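Local coordinates for regulator of Ty1 transposition protein 107 (Saccharomyces cerevisiae, PDB 3T7J) that probably serves as a BRCT-domain scaffold in the yeast DNA damage response and influences Ty1 transposition, at residues E180-N185 and Y198-T203. Sequence-based numbering, arbitrary orientation.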
loop_
_atom_site.group_PDB
_atom_site.type_symbol
_atom_site.label_atom_id
_atom_site.label_comp_id
_atom_site.label_asym_id
_atom_site.label_seq_id
_atom_site.Cartn_x
_atom_site.Cartn_y
_atom_site.Cartn_z
ATOM N N GLU A 180 -13.160 10.754 25.663
ATOM C CA GLU A 180 -11.923 10.950 26.419
ATOM C C GLU A 180 -10.631 10.504 25.690
ATOM O O GLU A 180 -9.544 10.912 26.070
ATOM C CB GLU A 180 -12.024 10.307 27.807
ATOM C CG GLU A 180 -13.058 10.971 28.741
ATOM C CD GLU A 180 -14.462 10.368 28.638
ATOM O OE1 GLU A 180 -14.719 9.534 27.742
ATOM O OE2 GLU A 180 -15.322 10.736 29.471
ATOM N N ASP A 181 -10.757 9.679 24.654
ATOM C CA ASP A 181 -9.597 9.255 23.867
ATOM C C ASP A 181 -9.218 10.301 22.828
ATOM O O ASP A 181 -8.127 10.261 22.271
ATOM C CB ASP A 181 -9.885 7.952 23.121
ATOM C CG ASP A 181 -10.207 6.792 24.047
ATOM O OD1 ASP A 181 -9.618 6.706 25.146
ATOM O OD2 ASP A 181 -11.056 5.967 23.659
ATOM N N ILE A 182 -10.140 11.208 22.531
ATOM C CA ILE A 182 -9.890 12.226 21.529
ATOM C C ILE A 182 -8.974 13.257 22.143
ATOM O O ILE A 182 -9.225 13.729 23.251
ATOM C CB ILE A 182 -11.201 12.915 21.079
ATOM C CG1 ILE A 182 -12.253 11.866 20.700
ATOM C CG2 ILE A 182 -10.940 13.883 19.926
ATOM C CD1 ILE A 182 -13.491 12.433 20.093
ATOM N N ILE A 183 -7.899 13.607 21.442
ATOM C CA ILE A 183 -7.020 14.643 21.948
ATOM C C ILE A 183 -7.267 15.957 21.221
ATOM O O ILE A 183 -7.572 15.967 20.035
ATOM C CB ILE A 183 -5.512 14.264 21.807
ATOM C CG1 ILE A 183 -5.075 14.282 20.347
ATOM C CG2 ILE A 183 -5.222 12.895 22.428
ATOM C CD1 ILE A 183 -3.538 14.137 20.176
ATOM N N PRO A 184 -7.099 17.080 21.922
ATOM C CA PRO A 184 -7.300 18.353 21.245
ATOM C C PRO A 184 -6.053 18.794 20.482
ATOM O O PRO A 184 -4.941 18.305 20.704
ATOM C CB PRO A 184 -7.546 19.315 22.406
ATOM C CG PRO A 184 -6.674 18.792 23.475
ATOM C CD PRO A 184 -6.738 17.269 23.336
ATOM N N ASN A 185 -6.262 19.760 19.599
ATOM C CA ASN A 185 -5.209 20.331 18.792
ATOM C C ASN A 185 -4.600 21.546 19.495
ATOM O O ASN A 185 -4.892 22.683 19.131
ATOM C CB ASN A 185 -5.808 20.739 17.448
ATOM C CG ASN A 185 -4.781 21.331 16.501
ATOM O OD1 ASN A 185 -3.635 20.909 16.481
ATOM N ND2 ASN A 185 -5.199 22.307 15.709
ATOM N N TYR A 198 -10.425 20.311 17.617
ATOM C CA TYR A 198 -10.375 18.884 17.350
ATOM C C TYR A 198 -10.163 18.647 15.877
ATOM O O TYR A 198 -10.937 19.129 15.050
ATOM C CB TYR A 198 -11.678 18.190 17.755
ATOM C CG TYR A 198 -12.016 18.329 19.216
ATOM C CD1 TYR A 198 -11.486 17.455 20.152
ATOM C CD2 TYR A 198 -12.847 19.345 19.660
ATOM C CE1 TYR A 198 -11.778 17.581 21.497
ATOM C CE2 TYR A 198 -13.140 19.491 20.995
ATOM C CZ TYR A 198 -12.608 18.600 21.911
ATOM O OH TYR A 198 -12.910 18.732 23.240
ATOM N N VAL A 199 -9.136 17.876 15.546
ATOM C CA VAL A 199 -8.938 17.497 14.169
ATOM C C VAL A 199 -8.917 15.991 14.038
ATOM O O VAL A 199 -8.138 15.305 14.708
ATOM C CB VAL A 199 -7.627 18.097 13.626
ATOM C CG1 VAL A 199 -7.401 17.647 12.202
ATOM C CG2 VAL A 199 -7.701 19.623 13.723
ATOM N N LEU A 200 -9.756 15.467 13.159
ATOM C CA LEU A 200 -9.790 14.029 12.985
ATOM C C LEU A 200 -9.611 13.638 11.526
ATOM O O LEU A 200 -10.126 14.304 10.618
ATOM C CB LEU A 200 -11.126 13.461 13.468
ATOM C CG LEU A 200 -11.843 13.722 14.797
ATOM C CD1 LEU A 200 -11.439 12.791 15.924
ATOM C CD2 LEU A 200 -11.898 15.195 15.243
ATOM N N ILE A 201 -8.910 12.533 11.308
ATOM C CA ILE A 201 -8.780 11.943 9.985
ATOM C C ILE A 201 -9.564 10.637 10.013
ATOM O O ILE A 201 -9.240 9.727 10.782
ATOM C CB ILE A 201 -7.299 11.646 9.614
ATOM C CG1 ILE A 201 -6.435 12.909 9.727
ATOM C CG2 ILE A 201 -7.204 11.056 8.212
ATOM C CD1 ILE A 201 -4.926 12.651 9.516
ATOM N N VAL A 202 -10.590 10.543 9.179
ATOM C CA VAL A 202 -11.463 9.369 9.205
ATOM C C VAL A 202 -11.623 8.764 7.820
ATOM O O VAL A 202 -11.364 9.427 6.815
ATOM C CB VAL A 202 -12.860 9.693 9.805
ATOM C CG1 VAL A 202 -12.724 10.325 11.175
ATOM C CG2 VAL A 202 -13.656 10.594 8.881
ATOM N N THR A 203 -12.037 7.502 7.771
ATOM C CA THR A 203 -12.153 6.793 6.503
ATOM C C THR A 203 -13.611 6.549 6.102
ATOM O O THR A 203 -13.981 6.742 4.949
ATOM C CB THR A 203 -11.412 5.446 6.551
ATOM O OG1 THR A 203 -10.037 5.665 6.901
ATOM C CG2 THR A 203 -11.475 4.755 5.200
HETATM O O HOH W 1 -7.098 17.208 17.305
#
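I182 lays its CG2 methyl against the ring of Y198, 3.6 Å from CD1 and 4.1 Å from CE1, the two side chains crossing at about a right angle. The branch arrives there because CG2 lies anti to the backbone N of I182, while CG1 (chi1 -50°) runs on beside that N. The same methyl reaches L200, whose CD1 is 4.2 Å away, and so bridges two residues that point to one side of strand 198-201. F211 and I215 of helix 207-218 also touch I182, which is thereby buried between strand and helix. P184 comes up obliquely to the tyrosine, P184 CA lying 4.4 Å from Y198 CD1, and the phenol oxygen is held beyond the contact by D219.

The backbones meet through water rather than directly: one molecule accepts from V199 N at 2.8 Å and lies 3.0 Å from I183 O, to which it can donate, spanning a gap too wide for a direct bond. Further along, N185 merely grazes the valine, ND2 lying 4.2 Å from V199 CG2. An extended chi1 (-179°) carries its side-chain amide away from its own backbone N to four hydrogen bonds: OD1 takes the backbone N-H groups of R142 and C143, and ND2 gives to the carbonyls of N140 and F196.

A loop is thus fastened by apolar side chains, a shared water and a side-chain amide that ties it to the starts of strands 143-147 and 198-201. This is the connection between the second and third strands of a BRCT domain, set against the starting ends of the parallel strands of its sheet.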